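Local coordinates for protein endoglucanase (Thermotoga maritima, PDB 2FVG) that probably works as an M42-family aminopeptidase, using two divalent metal cations per subunit to cleave residues from the amino ends of peptides, at residues N34-V39 / E209-T214; L56-H61 / S173-V178. All blocks are in the same frame, centred on the assembly; numbering follows the deposited sequence.

Contact 1: residues N34-V39 / E209-T214; sequences NLYTDV and EQLKPT. With EDO (1,2-ethanediol), chain B.
A small, partly buried side-chain contact sets Tyr36 and Asp38, at the end of an edge strand and just past it, against Gln210 and Leu211 in the last turn of helix 205-211. The backbones stay well apart, with Asp38 CA and Gln210 CA 9.4 Å from each other, and the interface totals 138 Å². Gln210 bridges the gap: beyond CG its chain is extended, and its terminal amide meets the edge of the Tyr36 ring, the two planes 38° apart. As modelled, Tyr36 OH is 2.9 Å from Gln210 NE2. The same hydroxyl lies 3.8 Å from Leu211 CD2. On its other flank the amide is nearly coplanar with the Asp38 carboxylate (22°), which is held by Asn42 ND2 at OD2 and by Gly41 N at OD1. Replacing Gln210 with an alanine would probably open a gap beside the tyrosine hydroxyl and take away one polar neighbour of the Asp38 carboxylate, leaving it to Asn42 and Gly41. An ethanediol, probably from the crystallisation liquor, bonds weakly to Thr37 O. Strand 34-37 pairs with 43-47, and Leu211 rests on Tyr190 and Val192, an arrangement typical of a helix packed over the margin of the central sheet in an alpha/beta fold.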
loop_
_atom_site.group_PDB
_atom_site.type_symbol
_atom_site.label_atom_id
_atom_site.label_comp_id
_atom_site.label_asym_id
_atom_site.label_seq_id
_atom_site.Cartn_x
_atom_site.Cartn_y
_atom_site.Cartn_z
ATOM N N ASN A 34 3.331 -19.233 10.708
ATOM C CA ASN A 34 4.289 -18.481 11.472
ATOM C C ASN A 34 4.114 -17.013 11.128
ATOM O O ASN A 34 3.754 -16.671 10.008
ATOM C CB ASN A 34 5.711 -18.961 11.173
ATOM C CG ASN A 34 6.750 -18.321 12.081
ATOM O OD1 ASN A 34 6.529 -18.144 13.286
ATOM N ND2 ASN A 34 7.899 -17.982 11.504
ATOM N N LEU A 35 4.349 -16.152 12.105
ATOM C CA LEU A 35 4.213 -14.722 11.923
ATOM C C LEU A 35 5.181 -13.982 12.823
ATOM O O LEU A 35 5.154 -14.174 14.040
ATOM C CB LEU A 35 2.792 -14.290 12.276
ATOM C CG LEU A 35 2.457 -12.815 12.118
ATOM C CD1 LEU A 35 2.423 -12.432 10.652
ATOM C CD2 LEU A 35 1.125 -12.532 12.739
ATOM N N TYR A 36 6.027 -13.141 12.246
ATOM C CA TYR A 36 6.937 -12.349 13.066
ATOM C C TYR A 36 7.265 -11.016 12.420
ATOM O O TYR A 36 7.051 -10.830 11.231
ATOM C CB TYR A 36 8.231 -13.125 13.360
ATOM C CG TYR A 36 9.097 -13.356 12.142
ATOM C CD1 TYR A 36 8.886 -14.455 11.311
ATOM C CD2 TYR A 36 10.135 -12.476 11.827
ATOM C CE1 TYR A 36 9.676 -14.670 10.191
ATOM C CE2 TYR A 36 10.931 -12.677 10.713
ATOM C CZ TYR A 36 10.699 -13.778 9.898
ATOM O OH TYR A 36 11.489 -13.981 8.788
ATOM N N THR A 37 7.770 -10.092 13.227
ATOM C CA THR A 37 8.222 -8.802 12.752
ATOM C C THR A 37 9.752 -8.872 12.664
ATOM O O THR A 37 10.420 -9.125 13.674
ATOM C CB THR A 37 7.797 -7.674 13.721
ATOM O OG1 THR A 37 6.368 -7.588 13.755
ATOM C CG2 THR A 37 8.352 -6.340 13.277
ATOM N N ASP A 38 10.313 -8.662 11.473
ATOM C CA ASP A 38 11.773 -8.694 11.337
ATOM C C ASP A 38 12.361 -7.458 12.005
ATOM O O ASP A 38 11.611 -6.653 12.549
ATOM C CB ASP A 38 12.231 -8.844 9.878
ATOM C CG ASP A 38 12.006 -7.593 9.040
ATOM O OD1 ASP A 38 11.580 -6.539 9.575
ATOM O OD2 ASP A 38 12.280 -7.670 7.822
ATOM N N VAL A 39 13.678 -7.292 11.941
ATOM C CA VAL A 39 14.354 -6.170 12.632
ATOM C C VAL A 39 14.034 -4.753 12.103
ATOM O O VAL A 39 14.142 -3.779 12.845
ATOM C CB VAL A 39 15.894 -6.419 12.757
ATOM C CG1 VAL A 39 16.554 -6.502 11.384
ATOM C CG2 VAL A 39 16.578 -5.358 13.638
ATOM N N GLU A 209 17.555 -11.642 1.551
ATOM C CA GLU A 209 18.672 -12.383 2.123
ATOM C C GLU A 209 18.200 -13.309 3.238
ATOM O O GLU A 209 18.724 -14.408 3.378
ATOM C CB GLU A 209 19.784 -11.452 2.633
ATOM N N GLN A 210 17.216 -12.871 4.025
ATOM C CA GLN A 210 16.707 -13.695 5.115
ATOM C C GLN A 210 15.770 -14.808 4.625
ATOM O O GLN A 210 15.813 -15.903 5.168
ATOM C CB GLN A 210 16.081 -12.872 6.276
ATOM C CG GLN A 210 14.795 -12.060 5.940
ATOM C CD GLN A 210 14.094 -11.389 7.158
ATOM O OE1 GLN A 210 13.978 -10.151 7.227
ATOM N NE2 GLN A 210 13.628 -12.210 8.109
ATOM N N LEU A 211 14.950 -14.556 3.602
ATOM C CA LEU A 211 13.995 -15.586 3.144
ATOM C C LEU A 211 14.449 -16.384 1.939
ATOM O O LEU A 211 13.945 -17.478 1.701
ATOM C CB LEU A 211 12.623 -14.981 2.857
ATOM C CG LEU A 211 11.905 -14.238 3.988
ATOM C CD1 LEU A 211 10.614 -13.631 3.451
ATOM C CD2 LEU A 211 11.630 -15.141 5.189
ATOM N N LYS A 212 15.384 -15.838 1.166
ATOM C CA LYS A 212 15.883 -16.524 -0.029
ATOM C C LYS A 212 14.743 -17.140 -0.876
ATOM O O LYS A 212 14.687 -18.353 -1.053
ATOM C CB LYS A 212 16.946 -17.573 0.352
ATOM C CG LYS A 212 18.248 -16.963 0.877
ATOM C CD LYS A 212 19.322 -18.007 1.163
ATOM N N PRO A 213 13.824 -16.294 -1.394
ATOM C CA PRO A 213 12.721 -16.818 -2.199
ATOM C C PRO A 213 13.141 -17.232 -3.603
ATOM O O PRO A 213 14.108 -16.689 -4.143
ATOM C CB PRO A 213 11.737 -15.638 -2.269
ATOM C CG PRO A 213 12.576 -14.386 -2.008
ATOM C CD PRO A 213 13.776 -14.822 -1.226
ATOM N N THR A 214 12.432 -18.196 -4.189
ATOM C CA THR A 214 12.686 -18.596 -5.582
ATOM C C THR A 214 12.216 -17.439 -6.480
ATOM O O THR A 214 12.872 -17.078 -7.467
ATOM C CB THR A 214 11.936 -19.914 -5.924
ATOM O OG1 THR A 214 12.407 -20.943 -5.064
ATOM C CG2 THR A 214 12.168 -20.349 -7.348
HETATM C C1 EDO B . 13.939 -9.044 15.605
HETATM O O1 EDO B . 12.900 -8.092 15.864
HETATM C C2 EDO B . 13.316 -10.393 15.256
HETATM O O2 EDO B . 14.129 -11.057 14.281
#

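Contact 2: residues L56-H61 / S173-V178; sequences LLVSAH and SVLIDV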
loop_
_atom_site.group_PDB
_atom_site.type_symbol
_atom_site.label_atom_id
_atom_site.label_comp_id
_atom_site.label_asym_id
_atom_site.label_seq_id
_atom_site.Cartn_x
_atom_site.Cartn_y
_atom_site.Cartn_z
ATOM N N LEU A 56 7.797 -18.953 -2.191
ATOM C CA LEU A 56 7.222 -17.865 -2.964
ATOM C C LEU A 56 7.083 -16.712 -1.997
ATOM O O LEU A 56 6.670 -16.899 -0.862
ATOM C CB LEU A 56 5.849 -18.234 -3.508
ATOM C CG LEU A 56 4.983 -17.160 -4.192
ATOM C CD1 LEU A 56 5.560 -16.662 -5.498
ATOM C CD2 LEU A 56 3.606 -17.734 -4.462
ATOM N N LEU A 57 7.433 -15.524 -2.447
ATOM C CA LEU A 57 7.284 -14.315 -1.628
ATOM C C LEU A 57 6.201 -13.421 -2.251
ATOM O O LEU A 57 6.260 -13.118 -3.439
ATOM C CB LEU A 57 8.614 -13.579 -1.599
ATOM C CG LEU A 57 8.710 -12.150 -1.053
ATOM C CD1 LEU A 57 8.357 -12.091 0.390
ATOM C CD2 LEU A 57 10.127 -11.624 -1.251
ATOM N N VAL A 58 5.211 -13.001 -1.468
ATOM C CA VAL A 58 4.144 -12.125 -1.988
ATOM C C VAL A 58 4.146 -10.900 -1.093
ATOM O O VAL A 58 3.963 -11.038 0.105
ATOM C CB VAL A 58 2.768 -12.836 -1.967
ATOM C CG1 VAL A 58 1.653 -11.915 -2.503
ATOM C CG2 VAL A 58 2.820 -14.120 -2.788
ATOM N N SER A 59 4.362 -9.702 -1.633
ATOM C CA SER A 59 4.431 -8.550 -0.723
ATOM C C SER A 59 3.556 -7.309 -1.027
ATOM O O SER A 59 3.174 -7.073 -2.167
ATOM C CB SER A 59 5.891 -8.125 -0.537
ATOM O OG SER A 59 6.379 -7.569 -1.721
ATOM N N ALA A 60 3.273 -6.527 0.021
ATOM C CA ALA A 60 2.529 -5.269 -0.094
ATOM C C ALA A 60 3.141 -4.275 0.902
ATOM O O ALA A 60 3.711 -4.698 1.904
ATOM C CB ALA A 60 1.065 -5.498 0.183
ATOM N N HIS A 61 3.016 -2.973 0.643
ATOM C CA HIS A 61 3.583 -1.940 1.527
ATOM C C HIS A 61 2.547 -1.357 2.447
ATOM O O HIS A 61 1.434 -1.018 2.029
ATOM C CB HIS A 61 4.172 -0.794 0.698
ATOM C CG HIS A 61 4.671 -1.242 -0.634
ATOM N ND1 HIS A 61 5.668 -2.186 -0.777
ATOM C CD2 HIS A 61 4.303 -0.892 -1.887
ATOM C CE1 HIS A 61 5.896 -2.393 -2.063
ATOM N NE2 HIS A 61 5.087 -1.613 -2.758
ATOM N N SER A 173 -4.783 -5.319 1.952
ATOM C CA SER A 173 -6.118 -5.874 2.130
ATOM C C SER A 173 -6.302 -7.139 1.267
ATOM O O SER A 173 -6.894 -8.136 1.703
ATOM C CB SER A 173 -7.141 -4.782 1.778
ATOM O OG SER A 173 -8.465 -5.264 1.876
ATOM N N VAL A 174 -5.775 -7.092 0.050
ATOM C CA VAL A 174 -5.808 -8.222 -0.865
ATOM C C VAL A 174 -5.143 -9.437 -0.229
ATOM O O VAL A 174 -5.686 -10.524 -0.293
ATOM C CB VAL A 174 -5.133 -7.919 -2.224
ATOM C CG1 VAL A 174 -5.070 -9.184 -3.096
ATOM C CG2 VAL A 174 -5.891 -6.850 -2.962
ATOM N N LEU A 175 -3.972 -9.235 0.380
ATOM C CA LEU A 175 -3.204 -10.312 1.014
ATOM C C LEU A 175 -3.945 -10.898 2.186
ATOM O O LEU A 175 -4.013 -12.111 2.320
ATOM C CB LEU A 175 -1.826 -9.834 1.460
ATOM C CG LEU A 175 -0.894 -9.288 0.368
ATOM C CD1 LEU A 175 0.518 -9.269 0.892
ATOM C CD2 LEU A 175 -0.961 -10.121 -0.892
ATOM N N ILE A 176 -4.488 -10.025 3.034
ATOM C CA ILE A 176 -5.310 -10.446 4.168
ATOM C C ILE A 176 -6.533 -11.234 3.698
ATOM O O ILE A 176 -6.904 -12.222 4.337
ATOM C CB ILE A 176 -5.784 -9.245 4.989
ATOM C CG1 ILE A 176 -4.587 -8.477 5.540
ATOM C CG2 ILE A 176 -6.672 -9.692 6.152
ATOM C CD1 ILE A 176 -4.986 -7.209 6.300
ATOM N N ASP A 177 -7.156 -10.806 2.593
ATOM C CA ASP A 177 -8.351 -11.500 2.067
ATOM C C ASP A 177 -8.010 -12.855 1.461
ATOM O O ASP A 177 -8.826 -13.771 1.512
ATOM C CB ASP A 177 -9.123 -10.648 1.035
ATOM C CG ASP A 177 -9.930 -9.509 1.678
ATOM O OD1 ASP A 177 -9.856 -9.297 2.920
ATOM O OD2 ASP A 177 -10.645 -8.817 0.922
ATOM N N VAL A 178 -6.834 -12.966 0.847
ATOM C CA VAL A 178 -6.400 -14.241 0.285
ATOM C C VAL A 178 -6.256 -15.215 1.445
ATOM O O VAL A 178 -6.730 -16.348 1.381
ATOM C CB VAL A 178 -5.077 -14.109 -0.508
ATOM C CG1 VAL A 178 -4.504 -15.502 -0.861
ATOM C CG2 VAL A 178 -5.304 -13.289 -1.762
#
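Helix 173-178 lies across strand 56-61 with their axes 8.9 Å apart at closest and their N-to-C directions 136° from each other, so that the helix runs back over the strand at a slant. Ala60 and Leu175 have the nearest alpha carbons, 7.7 Å apart. Leu175 carries the helix side of the contact and accounts for 75 of the 136 Å² buried in all. Its CG stands anti to the carbonyl carbon (chi1 -60°), which sends the forked end down onto the strand, where the two methyls divide the work. CD2 meets Val58 CG1 at 3.6 Å; CD1 sits 3.9 Å from Ala60 CB and also lies over the intervening backbone, 4.1 Å from Ser59 C. Val58 turns CG1 anti to its own nitrogen (chi1 180°), which presents that methyl to the leucine. Strand alternation explains the choice of partners: Val58 and Ala60 point to the helix, while Ser59 points from it and bonds through OG to Tyr293. The small side chain of Ala60 is consistent with this close approach of CD1 to the main chain. Phe193 and Val219, from the neighbouring strands 187-194 and 215-224, also touch Leu175, so the leucine is inserted into an apolar patch spanning three strands. Every residue that touches here is buried. At the end of the segment, His61 is a predicted zinc ligand; its backbone N bonds to Asp168 OD2, near the start of helix 166-180, and its NE2 to Glu220 OE2, a predicted ligand of the same zinc. The arrangement is that of a helix layered on a parallel stretch of the sheet, with the predicted dinuclear metal site near the C-terminal ends of the parallel strands, as in M42 aminopeptidases.

Contact 2 belongs to the core, its centre about 10 Å from that of the chain, whereas contact 1 lies about 19 Å out and is only partly buried. Both reach the same mixed sheet, and they meet directly: Pro213 CG is 3.8 Å from Leu57 CD2, and Leu211 CD1 is 4.1 Å from Leu57 CD1. Leu57 alternates with Val58 and Ala60 along the strand, and Leu211 and Leu175 therefore lie on opposite faces of the sheet. Their chemistry follows their place: contact 2 is apolar, methyls against methyls and the strand backbone, while contact 1 brings together a phenol, a carboxylate and an amide. Along the chain, contact 2 is nested inside the loop that contact 1 closes.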